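Side-chain contacts in ferulic acid decarboxylase 1 (Candida dubliniensis, PDB 4ZAD), which probably catalyses the reversible decarboxylation of aromatic acrylic acids such as cinnamic, p-coumaric and ferulic acid to vinyl products, using prenylated FMN and manganese: residues W430-T433 with T434-P438; I422-F425 with K426-I429; K383-A386 with K387-S390; C475-P478 with K479-T482; K373-T376 with H377-V380. One frame throughout, in Å; residues are numbered along the deposited sequence.

Interaction 1 of 5, residues W430-T433 with T434-P438; sequences WAYT and TRHTP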
loop_
_atom_site.group_PDB
_atom_site.type_symbol
_atom_site.label_atom_id
_atom_site.label_comp_id
_atom_site.label_asym_id
_atom_site.label_seq_id
_atom_site.Cartn_x
_atom_site.Cartn_y
_atom_site.Cartn_z
ATOM N N TRP A 430 2.237 -4.019 -5.531
ATOM C CA TRP A 430 3.348 -4.352 -6.423
ATOM C C TRP A 430 2.894 -4.226 -7.869
ATOM O O TRP A 430 3.491 -3.558 -8.674
ATOM C CB TRP A 430 3.832 -5.772 -6.146
ATOM C CG TRP A 430 4.833 -6.307 -7.076
ATOM C CD1 TRP A 430 5.985 -5.722 -7.433
ATOM C CD2 TRP A 430 4.792 -7.567 -7.763
ATOM N NE1 TRP A 430 6.670 -6.515 -8.327
ATOM C CE2 TRP A 430 5.961 -7.663 -8.529
ATOM C CE3 TRP A 430 3.874 -8.615 -7.807
ATOM C CZ2 TRP A 430 6.252 -8.761 -9.309
ATOM C CZ3 TRP A 430 4.160 -9.729 -8.601
ATOM C CH2 TRP A 430 5.336 -9.796 -9.319
ATOM N N ALA A 431 1.783 -4.854 -8.172
ATOM C CA ALA A 431 1.301 -4.886 -9.527
ATOM C C ALA A 431 0.919 -3.492 -10.007
ATOM O O ALA A 431 1.032 -3.191 -11.190
ATOM C CB ALA A 431 0.130 -5.850 -9.615
ATOM N N TYR A 432 0.463 -2.625 -9.114
ATOM C CA TYR A 432 -0.122 -1.363 -9.573
ATOM C C TYR A 432 0.973 -0.404 -9.945
ATOM O O TYR A 432 0.852 0.373 -10.884
ATOM C CB TYR A 432 -1.003 -0.754 -8.494
ATOM C CG TYR A 432 -1.531 0.644 -8.815
ATOM C CD1 TYR A 432 -2.745 0.807 -9.432
ATOM C CD2 TYR A 432 -0.815 1.784 -8.490
ATOM C CE1 TYR A 432 -3.254 2.059 -9.719
ATOM C CE2 TYR A 432 -1.302 3.056 -8.778
ATOM C CZ TYR A 432 -2.534 3.184 -9.394
ATOM O OH TYR A 432 -3.069 4.414 -9.696
ATOM N N THR A 433 2.055 -0.443 -9.185
ATOM C CA THR A 433 3.130 0.504 -9.393
ATOM C C THR A 433 4.061 0.009 -10.496
ATOM O O THR A 433 4.600 0.813 -11.237
ATOM C CB THR A 433 3.869 0.773 -8.092
ATOM O OG1 THR A 433 4.322 -0.447 -7.554
ATOM C CG2 THR A 433 2.924 1.352 -7.079
ATOM N N THR A 434 4.216 -1.304 -10.640
ATOM C CA THR A 434 5.157 -1.857 -11.611
ATOM C C THR A 434 4.560 -2.219 -12.963
ATOM O O THR A 434 5.309 -2.468 -13.885
ATOM C CB THR A 434 5.950 -3.106 -11.032
ATOM O OG1 THR A 434 5.060 -4.185 -10.673
ATOM C CG2 THR A 434 6.733 -2.705 -9.834
ATOM N N ARG A 435 3.234 -2.256 -13.102
ATOM C CA ARG A 435 2.622 -2.661 -14.383
ATOM C C ARG A 435 1.814 -1.603 -15.178
ATOM O O ARG A 435 1.199 -1.945 -16.157
ATOM C CB ARG A 435 1.742 -3.892 -14.159
ATOM C CG ARG A 435 2.465 -4.997 -13.424
ATOM C CD ARG A 435 1.747 -6.359 -13.464
ATOM N NE ARG A 435 2.474 -7.298 -12.629
ATOM C CZ ARG A 435 2.086 -8.522 -12.331
ATOM N NH1 ARG A 435 0.971 -9.015 -12.851
ATOM N NH2 ARG A 435 2.863 -9.288 -11.549
ATOM N N HIS A 436 1.792 -0.337 -14.779
ATOM C CA HIS A 436 1.037 0.658 -15.560
ATOM C C HIS A 436 1.841 1.921 -15.671
ATOM O O HIS A 436 2.358 2.419 -14.674
ATOM C CB HIS A 436 -0.341 0.966 -14.929
ATOM C CG HIS A 436 -0.360 2.166 -14.037
ATOM N ND1 HIS A 436 -0.172 2.087 -12.677
ATOM C CD2 HIS A 436 -0.554 3.481 -14.307
ATOM C CE1 HIS A 436 -0.259 3.297 -12.142
ATOM N NE2 HIS A 436 -0.487 4.165 -13.114
ATOM N N THR A 437 1.948 2.435 -16.890
ATOM C CA THR A 437 2.533 3.752 -17.129
ATOM C C THR A 437 1.676 4.850 -16.533
ATOM O O THR A 437 0.548 5.015 -16.912
ATOM C CB THR A 437 2.643 4.030 -18.620
ATOM O OG1 THR A 437 3.490 3.054 -19.200
ATOM C CG2 THR A 437 3.251 5.391 -18.871
ATOM N N PRO A 438 2.232 5.639 -15.622
ATOM C CA PRO A 438 1.413 6.754 -15.150
ATOM C C PRO A 438 0.755 7.538 -16.259
ATOM O O PRO A 438 1.395 7.887 -17.246
ATOM C CB PRO A 438 2.415 7.624 -14.397
ATOM C CG PRO A 438 3.368 6.626 -13.821
ATOM C CD PRO A 438 3.515 5.570 -14.913
#
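W430 meets T434 and R435 together, its carbonyl holding the one and its ring the other. W430 O accepts from T434 N at 3.1 Å and from the T434 hydroxyl, OG1, at 2.6 Å; a T434 chi1 of 61° sets OG1 between its own backbone N and carbonyl carbon, facing that oxygen. The same OG1 lies over the indole face near its rim and bonds onward to Y293 OH of the second subunit, while W430 NE1 bonds to H291 O of that subunit. Over the six-membered ring sits R435, a cation-pi pair with R435 CZ 4.8 Å from the W430 centroid; the guanidinium plane stands steeply at 76° to the ring, and R435 NH2 comes within 3.3 Å of W430 CZ3. A431 O accepts a weak backbone bond from R435 N, and A431 CB lies over one guanidinium face. R435 NE bonds to Y293 OH of the second subunit, and NH2 forms a salt bridge to D419. This is the C-terminal end of helix 425-434, where the helical bonding pattern hands over to side chains. Y432 O, at the next step, takes its bond from H436 ND1 at 2.7 Å, the oxygen close to the imidazole plane. With this bond made, the H436 edge lies toward the Y432 face in an edge-to-face pair, planes 57° apart, with H436 CE1 3.5 Å from Y432 CE2. The phenol OH is bonded to E412. T433 turns its OG1 back to I429 O.

Interaction 2 of 5, residues I422-F425 with K426-I429; sequences IFDF and KQLI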
loop_
_atom_site.group_PDB
_atom_site.type_symbol
_atom_site.label_atom_id
_atom_site.label_comp_id
_atom_site.label_asym_id
_atom_site.label_seq_id
_atom_site.Cartn_x
_atom_site.Cartn_y
_atom_site.Cartn_z
ATOM N N ILE A 422 -5.661 -10.554 -5.460
ATOM C CA ILE A 422 -6.085 -9.174 -5.275
ATOM C C ILE A 422 -6.485 -8.852 -3.831
ATOM O O ILE A 422 -6.624 -7.689 -3.494
ATOM C CB ILE A 422 -7.225 -8.735 -6.244
ATOM C CG1 ILE A 422 -8.480 -9.612 -6.059
ATOM C CG2 ILE A 422 -6.707 -8.704 -7.660
ATOM C CD1 ILE A 422 -9.657 -9.234 -6.937
ATOM N N PHE A 423 -6.678 -9.883 -3.012
ATOM C CA PHE A 423 -7.074 -9.714 -1.633
ATOM C C PHE A 423 -5.888 -9.465 -0.757
ATOM O O PHE A 423 -6.053 -9.138 0.403
ATOM C CB PHE A 423 -7.851 -10.939 -1.105
ATOM C CG PHE A 423 -9.192 -11.118 -1.764
ATOM C CD1 PHE A 423 -9.298 -11.808 -2.990
ATOM C CD2 PHE A 423 -10.350 -10.555 -1.196
ATOM C CE1 PHE A 423 -10.524 -11.957 -3.607
ATOM C CE2 PHE A 423 -11.589 -10.737 -1.800
ATOM C CZ PHE A 423 -11.670 -11.420 -3.016
ATOM N N ASP A 424 -4.687 -9.645 -1.297
ATOM C CA ASP A 424 -3.457 -9.411 -0.534
ATOM C C ASP A 424 -2.796 -8.141 -1.073
ATOM O O ASP A 424 -2.238 -8.132 -2.178
ATOM C CB ASP A 424 -2.552 -10.632 -0.692
ATOM C CG ASP A 424 -1.187 -10.419 -0.136
ATOM O OD1 ASP A 424 -0.973 -9.381 0.543
ATOM O OD2 ASP A 424 -0.339 -11.305 -0.383
ATOM N N PHE A 425 -2.847 -7.081 -0.281
ATOM C CA PHE A 425 -2.530 -5.756 -0.779
ATOM C C PHE A 425 -1.070 -5.595 -1.171
ATOM O O PHE A 425 -0.769 -4.789 -2.048
ATOM C CB PHE A 425 -2.923 -4.688 0.245
ATOM C CG PHE A 425 -2.778 -3.284 -0.274
ATOM C CD1 PHE A 425 -3.667 -2.789 -1.238
ATOM C CD2 PHE A 425 -1.741 -2.466 0.157
ATOM C CE1 PHE A 425 -3.524 -1.543 -1.756
ATOM C CE2 PHE A 425 -1.628 -1.180 -0.331
ATOM C CZ PHE A 425 -2.518 -0.735 -1.308
ATOM N N LYS A 426 -0.158 -6.335 -0.518
ATOM C CA LYS A 426 1.259 -6.420 -0.938
ATOM C C LYS A 426 1.378 -6.833 -2.381
ATOM O O LYS A 426 2.226 -6.342 -3.106
ATOM C CB LYS A 426 2.055 -7.465 -0.099
ATOM C CG LYS A 426 2.284 -7.127 1.418
ATOM C CD LYS A 426 3.107 -8.247 2.159
ATOM C CE LYS A 426 4.606 -8.312 1.727
ATOM N NZ LYS A 426 5.353 -9.442 2.390
ATOM N N GLN A 427 0.545 -7.779 -2.788
ATOM C CA GLN A 427 0.534 -8.207 -4.190
ATOM C C GLN A 427 -0.131 -7.127 -5.064
ATOM O O GLN A 427 0.436 -6.751 -6.096
ATOM C CB GLN A 427 -0.110 -9.593 -4.373
ATOM C CG GLN A 427 0.667 -10.705 -3.664
ATOM C CD GLN A 427 0.053 -12.107 -3.862
ATOM O OE1 GLN A 427 -0.144 -12.564 -4.994
ATOM N NE2 GLN A 427 -0.234 -12.791 -2.748
ATOM N N LEU A 428 -1.277 -6.587 -4.647
ATOM C CA LEU A 428 -1.936 -5.535 -5.476
ATOM C C LEU A 428 -1.042 -4.290 -5.698
ATOM O O LEU A 428 -0.841 -3.860 -6.852
ATOM C CB LEU A 428 -3.303 -5.121 -4.924
ATOM C CG LEU A 428 -4.103 -4.151 -5.835
ATOM C CD1 LEU A 428 -4.464 -4.783 -7.109
ATOM C CD2 LEU A 428 -5.379 -3.678 -5.166
ATOM N N ILE A 429 -0.443 -3.759 -4.627
ATOM C CA ILE A 429 0.398 -2.572 -4.772
ATOM C C ILE A 429 1.662 -2.834 -5.592
ATOM O O ILE A 429 2.117 -1.962 -6.274
ATOM C CB ILE A 429 0.757 -1.911 -3.428
ATOM C CG1 ILE A 429 1.332 -0.510 -3.661
ATOM C CG2 ILE A 429 1.835 -2.745 -2.677
ATOM C CD1 ILE A 429 0.559 0.388 -4.536
#
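F425, D424 and L428 bury the most surface where the loop after strand 412-417 enters helix 425-434, and D424 is the N-cap of that helix. With CG anti to its backbone N (chi1 171°), the D424 carboxylate swings back over the first turn. OD1 accepts a weak capping bond from K426 N at 3.3 Å, and D424 OD2 accepts a side-chain hydrogen bond from Q427 NE2 at 2.8 Å. The amide approaches OD2 on its anti side, out of the carboxylate plane, and the two flat groups stand almost perpendicular, at 87°. Q427 OE1 in turn bonds to D421 N, so the side-chain amide is held at both its oxygen and its nitrogen and ties the cap to the loop before it. The D424 carbonyl opens the helical bonding, accepting from L428 N at 3.1 Å with a weaker bond from Q427 N.

F425 begins the helix and lies along its flank: F425 CE2 rests 4.0 Å from I429 CB, which sits over one ring face, while the L428 CD2 methyl approaches F425 CD1 at a slant. Its ring also packs on P362 and E364, and F425 and I429 meet I429 and F425 of the second subunit, placing this turn at the dimer interface. The L428 side chain packs on A371 of strand 369-374, where I422 also packs. The backbone bond from I429 N to F425 O is short and nearly straight, 2.8 Å with 175° at the hydrogen.

Interaction 3 of 5, residues K383-A386 with K387-S390; sequences KTNA and KELS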
loop_
_atom_site.group_PDB
_atom_site.type_symbol
_atom_site.label_atom_id
_atom_site.label_comp_id
_atom_site.label_asym_id
_atom_site.label_seq_id
_atom_site.Cartn_x
_atom_site.Cartn_y
_atom_site.Cartn_z
ATOM N N LYS A 383 -8.882 -11.580 -28.111
ATOM C CA LYS A 383 -8.178 -10.860 -29.172
ATOM C C LYS A 383 -8.478 -9.371 -29.019
ATOM O O LYS A 383 -9.039 -8.723 -29.909
ATOM C CB LYS A 383 -8.548 -11.403 -30.582
ATOM C CG LYS A 383 -7.644 -12.593 -31.046
ATOM C CD LYS A 383 -8.250 -13.400 -32.242
ATOM C CE LYS A 383 -8.932 -14.729 -31.774
ATOM N NZ LYS A 383 -9.982 -15.353 -32.701
ATOM N N THR A 384 -8.107 -8.834 -27.864
ATOM C CA THR A 384 -8.398 -7.451 -27.556
ATOM C C THR A 384 -7.099 -6.713 -27.187
ATOM O O THR A 384 -6.002 -7.234 -27.390
ATOM C CB THR A 384 -9.455 -7.336 -26.418
ATOM O OG1 THR A 384 -10.017 -6.018 -26.420
ATOM C CG2 THR A 384 -8.816 -7.652 -25.028
ATOM N N ASN A 385 -7.254 -5.488 -26.675
ATOM C CA ASN A 385 -6.129 -4.689 -26.186
ATOM C C ASN A 385 -6.482 -3.848 -24.925
ATOM O O ASN A 385 -7.625 -3.811 -24.479
ATOM C CB ASN A 385 -5.540 -3.835 -27.324
ATOM C CG ASN A 385 -6.461 -2.738 -27.791
ATOM O OD1 ASN A 385 -7.284 -2.248 -27.049
ATOM N ND2 ASN A 385 -6.283 -2.308 -29.031
ATOM N N ALA A 386 -5.500 -3.195 -24.341
ATOM C CA ALA A 386 -5.745 -2.401 -23.146
ATOM C C ALA A 386 -6.905 -1.356 -23.268
ATOM O O ALA A 386 -7.813 -1.343 -22.444
ATOM C CB ALA A 386 -4.430 -1.722 -22.708
ATOM N N LYS A 387 -6.872 -0.497 -24.283
ATOM C CA LYS A 387 -7.885 0.553 -24.425
ATOM C C LYS A 387 -9.272 -0.030 -24.578
ATOM O O LYS A 387 -10.204 0.413 -23.936
ATOM C CB LYS A 387 -7.613 1.509 -25.608
ATOM C CG LYS A 387 -6.474 2.505 -25.421
ATOM C CD LYS A 387 -6.854 3.696 -24.527
ATOM C CE LYS A 387 -5.780 4.800 -24.546
ATOM N NZ LYS A 387 -4.481 4.461 -23.849
ATOM N N GLU A 388 -9.411 -1.022 -25.440
ATOM C CA GLU A 388 -10.727 -1.578 -25.709
ATOM C C GLU A 388 -11.308 -2.377 -24.524
ATOM O O GLU A 388 -12.526 -2.302 -24.267
ATOM C CB GLU A 388 -10.697 -2.375 -27.011
ATOM C CG GLU A 388 -10.771 -1.406 -28.260
ATOM C CD GLU A 388 -9.819 -1.791 -29.403
ATOM O OE1 GLU A 388 -8.942 -0.948 -29.780
ATOM O OE2 GLU A 388 -9.966 -2.938 -29.902
ATOM N N LEU A 389 -10.461 -3.102 -23.786
ATOM C CA LEU A 389 -10.957 -3.762 -22.595
ATOM C C LEU A 389 -11.320 -2.711 -21.541
ATOM O O LEU A 389 -12.300 -2.857 -20.838
ATOM C CB LEU A 389 -9.973 -4.809 -22.073
ATOM C CG LEU A 389 -10.339 -5.549 -20.789
ATOM C CD1 LEU A 389 -11.628 -6.264 -20.912
ATOM C CD2 LEU A 389 -9.255 -6.539 -20.498
ATOM N N SER A 390 -10.562 -1.633 -21.474
ATOM C CA SER A 390 -10.826 -0.591 -20.499
ATOM C C SER A 390 -12.071 0.210 -20.804
ATOM O O SER A 390 -12.754 0.661 -19.897
ATOM C CB SER A 390 -9.643 0.354 -20.391
ATOM O OG SER A 390 -8.521 -0.388 -20.019
#
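The N-terminus of helix 386-399 is capped here by N385, whose amide and E388 exchange bonds across the first turn. N385 OD1 accepts from E388 N at 2.9 Å, almost straight at 169°, with the donor lying nearly along the carbonyl axis of the amide. In return N385 ND2 gives a weak bond to E388 OE1 at 3.1 Å; the amide and carboxylate planes are turned 67° apart, so the groups meet aslant rather than flat. The cap residue reaches forward to the first-turn N-H because its CG stands between the backbone N and the carbonyl carbon (chi1 68°), while E388 is bent at chi2 to bring its carboxylate round to the amide.

T384, just before the cap, runs alongside E388 in the opposite sense, its OG1 3.8 Å from E388 CB. The T384 methyl faces L389, and both of these residues pack on F481 and on L379 of the preceding helix. The N385 carbonyl starts the helical bonds with L389 N at 3.0 Å. One step on, A386 O is gripped twice by S390: the hydroxyl OG lies 2.7 Å away and the backbone N 2.9 Å, reaching it from opposite faces of its plane. S390 itself packs on strands 442-445 and 470-475. With its side chain accepting from the backbone N of E388, three residues on, N385 is an asparagine N-cap of the kind common at helix starts, here with an added side-chain bond.

Interaction 4 of 5, residues C475-P478 with K479-T482; sequences CIFP and KQFT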
loop_
_atom_site.group_PDB
_atom_site.type_symbol
_atom_site.label_atom_id
_atom_site.label_comp_id
_atom_site.label_asym_id
_atom_site.label_seq_id
_atom_site.Cartn_x
_atom_site.Cartn_y
_atom_site.Cartn_z
ATOM N N CYS A 475 -3.136 -2.844 -15.565
ATOM C CA CYS A 475 -1.865 -3.336 -15.042
ATOM C C CYS A 475 -1.633 -4.731 -15.601
ATOM O O CYS A 475 -1.430 -5.640 -14.847
ATOM C CB CYS A 475 -1.892 -3.357 -13.532
ATOM S SG CYS A 475 -2.122 -1.710 -12.717
ATOM N N ILE A 476 -1.653 -4.863 -16.943
ATOM C CA ILE A 476 -1.505 -6.122 -17.690
ATOM C C ILE A 476 -0.642 -5.787 -18.895
ATOM O O ILE A 476 -0.946 -4.911 -19.691
ATOM C CB ILE A 476 -2.852 -6.638 -18.174
ATOM C CG1 ILE A 476 -3.855 -6.622 -17.023
ATOM C CG2 ILE A 476 -2.793 -8.042 -18.739
ATOM C CD1 ILE A 476 -5.250 -7.118 -17.417
ATOM N N PHE A 477 0.481 -6.458 -19.018
ATOM C CA PHE A 477 1.452 -6.073 -20.032
ATOM C C PHE A 477 0.932 -6.273 -21.450
ATOM O O PHE A 477 0.201 -7.209 -21.710
ATOM C CB PHE A 477 2.687 -6.898 -19.841
ATOM C CG PHE A 477 3.367 -6.680 -18.521
ATOM C CD1 PHE A 477 3.846 -5.427 -18.178
ATOM C CD2 PHE A 477 3.563 -7.760 -17.638
ATOM C CE1 PHE A 477 4.498 -5.259 -16.992
ATOM C CE2 PHE A 477 4.212 -7.597 -16.440
ATOM C CZ PHE A 477 4.678 -6.368 -16.109
ATOM N N PRO A 478 1.299 -5.398 -22.379
ATOM C CA PRO A 478 0.758 -5.558 -23.727
ATOM C C PRO A 478 0.718 -6.983 -24.236
ATOM O O PRO A 478 -0.307 -7.387 -24.766
ATOM C CB PRO A 478 1.697 -4.719 -24.574
ATOM C CG PRO A 478 2.035 -3.569 -23.684
ATOM C CD PRO A 478 2.073 -4.155 -22.265
ATOM N N LYS A 479 1.780 -7.750 -24.032
ATOM C CA LYS A 479 1.847 -9.116 -24.561
ATOM C C LYS A 479 1.063 -10.154 -23.803
ATOM O O LYS A 479 0.993 -11.296 -24.243
ATOM C CB LYS A 479 3.302 -9.599 -24.667
ATOM C CG LYS A 479 4.003 -9.098 -25.897
ATOM C CD LYS A 479 5.282 -9.903 -26.179
ATOM C CE LYS A 479 6.199 -9.155 -27.204
ATOM N NZ LYS A 479 5.360 -8.723 -28.414
ATOM N N GLN A 480 0.509 -9.789 -22.655
ATOM C CA GLN A 480 -0.409 -10.667 -21.951
ATOM C C GLN A 480 -1.732 -10.713 -22.692
ATOM O O GLN A 480 -2.520 -11.616 -22.448
ATOM C CB GLN A 480 -0.634 -10.218 -20.481
ATOM C CG GLN A 480 0.498 -10.631 -19.477
ATOM C CD GLN A 480 0.183 -10.252 -18.019
ATOM O OE1 GLN A 480 0.075 -9.065 -17.670
ATOM N NE2 GLN A 480 0.070 -11.261 -17.164
ATOM N N PHE A 481 -1.989 -9.751 -23.575
ATOM C CA PHE A 481 -3.206 -9.774 -24.394
ATOM C C PHE A 481 -3.079 -10.619 -25.655
ATOM O O PHE A 481 -4.076 -10.808 -26.328
ATOM C CB PHE A 481 -3.589 -8.371 -24.866
ATOM C CG PHE A 481 -4.225 -7.508 -23.803
ATOM C CD1 PHE A 481 -5.594 -7.534 -23.594
ATOM C CD2 PHE A 481 -3.461 -6.656 -23.038
ATOM C CE1 PHE A 481 -6.173 -6.739 -22.641
ATOM C CE2 PHE A 481 -4.049 -5.857 -22.073
ATOM C CZ PHE A 481 -5.402 -5.888 -21.892
ATOM N N THR A 482 -1.875 -11.098 -25.997
ATOM C CA THR A 482 -1.641 -11.737 -27.303
ATOM C C THR A 482 -0.917 -13.075 -27.236
ATOM O O THR A 482 -1.208 -13.966 -28.041
ATOM C CB THR A 482 -0.865 -10.808 -28.245
ATOM O OG1 THR A 482 0.396 -10.472 -27.651
ATOM C CG2 THR A 482 -1.644 -9.522 -28.503
#
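The Q480 side chain crosses that of I476 at about a right angle and that of F477 obliquely, its amide plane at 41° to the F477 ring, so that its oxygen is wedged between the two residues. Q480 OE1 accepts from F477 N at 3.0 Å, in the amide plane and on a lone pair, and also lies 3.2 Å from I476 CG2 and 3.7 Å from F477 CD2. The chain of the glutamine, extended beyond CG (chi2 -176°), carries the amide back to F477 N, while its CB lies near F477 O and I476 CG2. NE2, at the other end of the amide, lies against T376 of helix 376-381.

Between these groups the chain makes a short 3-10 turn after strand 470-475: F477 O accepts from Q480 N at 2.8 Å, and P478 O from F481 N at 3.1 Å. The glutamine therefore closes the turn twice, by its backbone N and by its side-chain oxygen.

The F481 ring turns its edge to this backbone, with P478 O near the ring plane and F481 CE2 4.2 Å from I476 CB. It also packs on T384, in the loop before helix 386-399, and on L379 of helix 376-381. I476 faces L415 of strand 412-417, whereas F477 leans on R435 and, with P478, on Q459 of the second subunit.

Interaction 5 of 5, residues K373-T376 with H377-V380; sequences KINT and HELV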
loop_
_atom_site.group_PDB
_atom_site.type_symbol
_atom_site.label_atom_id
_atom_site.label_comp_id
_atom_site.label_asym_id
_atom_site.label_seq_id
_atom_site.Cartn_x
_atom_site.Cartn_y
_atom_site.Cartn_z
ATOM N N LYS A 373 -9.467 -8.953 -11.150
ATOM C CA LYS A 373 -8.506 -10.000 -11.475
ATOM C C LYS A 373 -8.903 -10.774 -12.750
ATOM O O LYS A 373 -9.919 -11.452 -12.770
ATOM C CB LYS A 373 -8.393 -10.955 -10.304
ATOM C CG LYS A 373 -7.382 -12.069 -10.508
ATOM C CD LYS A 373 -7.219 -12.920 -9.244
ATOM C CE LYS A 373 -6.192 -14.029 -9.465
ATOM N NZ LYS A 373 -6.129 -14.964 -8.328
ATOM N N ILE A 374 -8.085 -10.653 -13.790
ATOM C CA ILE A 374 -8.312 -11.184 -15.142
ATOM C C ILE A 374 -7.508 -12.452 -15.379
ATOM O O ILE A 374 -6.309 -12.478 -15.161
ATOM C CB ILE A 374 -7.824 -10.151 -16.220
ATOM C CG1 ILE A 374 -8.536 -8.794 -16.052
ATOM C CG2 ILE A 374 -7.953 -10.690 -17.606
ATOM C CD1 ILE A 374 -10.055 -8.865 -15.941
ATOM N N ASN A 375 -8.194 -13.502 -15.814
ATOM C CA ASN A 375 -7.598 -14.702 -16.373
ATOM C C ASN A 375 -6.962 -14.406 -17.743
ATOM O O ASN A 375 -7.667 -14.280 -18.742
ATOM C CB ASN A 375 -8.706 -15.731 -16.531
ATOM C CG ASN A 375 -8.193 -17.091 -17.006
ATOM O OD1 ASN A 375 -7.564 -17.210 -18.072
ATOM N ND2 ASN A 375 -8.462 -18.124 -16.211
ATOM N N THR A 376 -5.640 -14.293 -17.802
ATOM C CA THR A 376 -4.952 -13.966 -19.077
ATOM C C THR A 376 -5.172 -14.978 -20.223
ATOM O O THR A 376 -5.249 -14.575 -21.368
ATOM C CB THR A 376 -3.424 -13.726 -18.875
ATOM O OG1 THR A 376 -2.825 -14.844 -18.221
ATOM C CG2 THR A 376 -3.210 -12.521 -18.012
ATOM N N HIS A 377 -5.272 -16.274 -19.910
ATOM C CA HIS A 377 -5.507 -17.309 -20.919
ATOM C C HIS A 377 -6.787 -17.066 -21.698
ATOM O O HIS A 377 -6.801 -17.098 -22.932
ATOM C CB HIS A 377 -5.574 -18.710 -20.282
ATOM C CG HIS A 377 -4.235 -19.273 -19.947
ATOM N ND1 HIS A 377 -3.460 -19.951 -20.871
ATOM C CD2 HIS A 377 -3.503 -19.214 -18.803
ATOM C CE1 HIS A 377 -2.320 -20.310 -20.299
ATOM N NE2 HIS A 377 -2.318 -19.866 -19.049
ATOM N N GLU A 378 -7.864 -16.826 -20.973
ATOM C CA GLU A 378 -9.110 -16.461 -21.605
ATOM C C GLU A 378 -9.020 -15.079 -22.195
ATOM O O GLU A 378 -9.795 -14.777 -23.080
ATOM C CB GLU A 378 -10.258 -16.496 -20.600
ATOM C CG GLU A 378 -10.546 -17.856 -20.062
ATOM C CD GLU A 378 -11.060 -18.807 -21.111
ATOM O OE1 GLU A 378 -11.873 -18.390 -21.976
ATOM O OE2 GLU A 378 -10.672 -19.987 -21.033
ATOM N N LEU A 379 -8.121 -14.230 -21.678
ATOM C CA LEU A 379 -7.953 -12.879 -22.218
ATOM C C LEU A 379 -7.408 -12.900 -23.640
ATOM O O LEU A 379 -7.796 -12.102 -24.501
ATOM C CB LEU A 379 -7.046 -12.032 -21.331
ATOM C CG LEU A 379 -6.918 -10.589 -21.824
ATOM C CD1 LEU A 379 -8.318 -9.980 -21.962
ATOM C CD2 LEU A 379 -5.988 -9.701 -20.960
ATOM N N VAL A 380 -6.482 -13.803 -23.896
ATOM C CA VAL A 380 -5.933 -13.934 -25.256
ATOM C C VAL A 380 -7.036 -14.284 -26.280
ATOM O O VAL A 380 -7.108 -13.674 -27.360
ATOM C CB VAL A 380 -4.792 -14.963 -25.317
ATOM C CG1 VAL A 380 -4.244 -15.050 -26.724
ATOM C CG2 VAL A 380 -3.703 -14.578 -24.299
#
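N375 OD1 accepts from E378 N at 2.9 Å and 173°, a nearly straight capping bond that makes N375 the N-cap of helix 376-381, where strand 369-374 passes directly into the helix. A chi1 near 180° (-175°) turns the amide away from its own backbone N and over the helix start, and the donor stands 33° out of the amide carbonyl plane. At its other end ND2 makes a weak bond to E357. The backbone follows: N375 O accepts from L379 N at 3.0 Å, and T376 O from V380 N at 2.9 Å.

Around the cap the packing is close. H377 CB comes within 3.3 Å of N375 OD1, and E378 CG lies 3.6 Å from the same oxygen. The E378 carboxylate leads away to a salt bridge with K381. T376 N is held by D418, and the T376 side chain packs on Q480. On the buried side the I374 and L379 side chains lie aslant to each other, joining the strand end to the helix, with I374 also against I476 and L379 against F481. Their nearest atoms are I374 CG2 and L379 CD2, 4.0 Å apart.

The five contacts gather on one side of the chain's centre, away from the annotated cofactor and metal sites. Interactions 2 and 1 are the start and end of one helix, 425-434, with centres about 12 Å apart, and both touch the second subunit. Interactions 5 and 3 cap two successive helices, and interaction 4 lies about 9 Å, centre to centre, from each. F481 joins all three: F481 CD1 is 3.5 Å from T384 CG2 and F481 CE1 3.4 Å from L379 CD2. Interaction 4 also touches interaction 1, R435 CG lying 3.7 Å from F477 CZ. I422 CG2, 3.9 Å from K373 CB, links interactions 2 and 5.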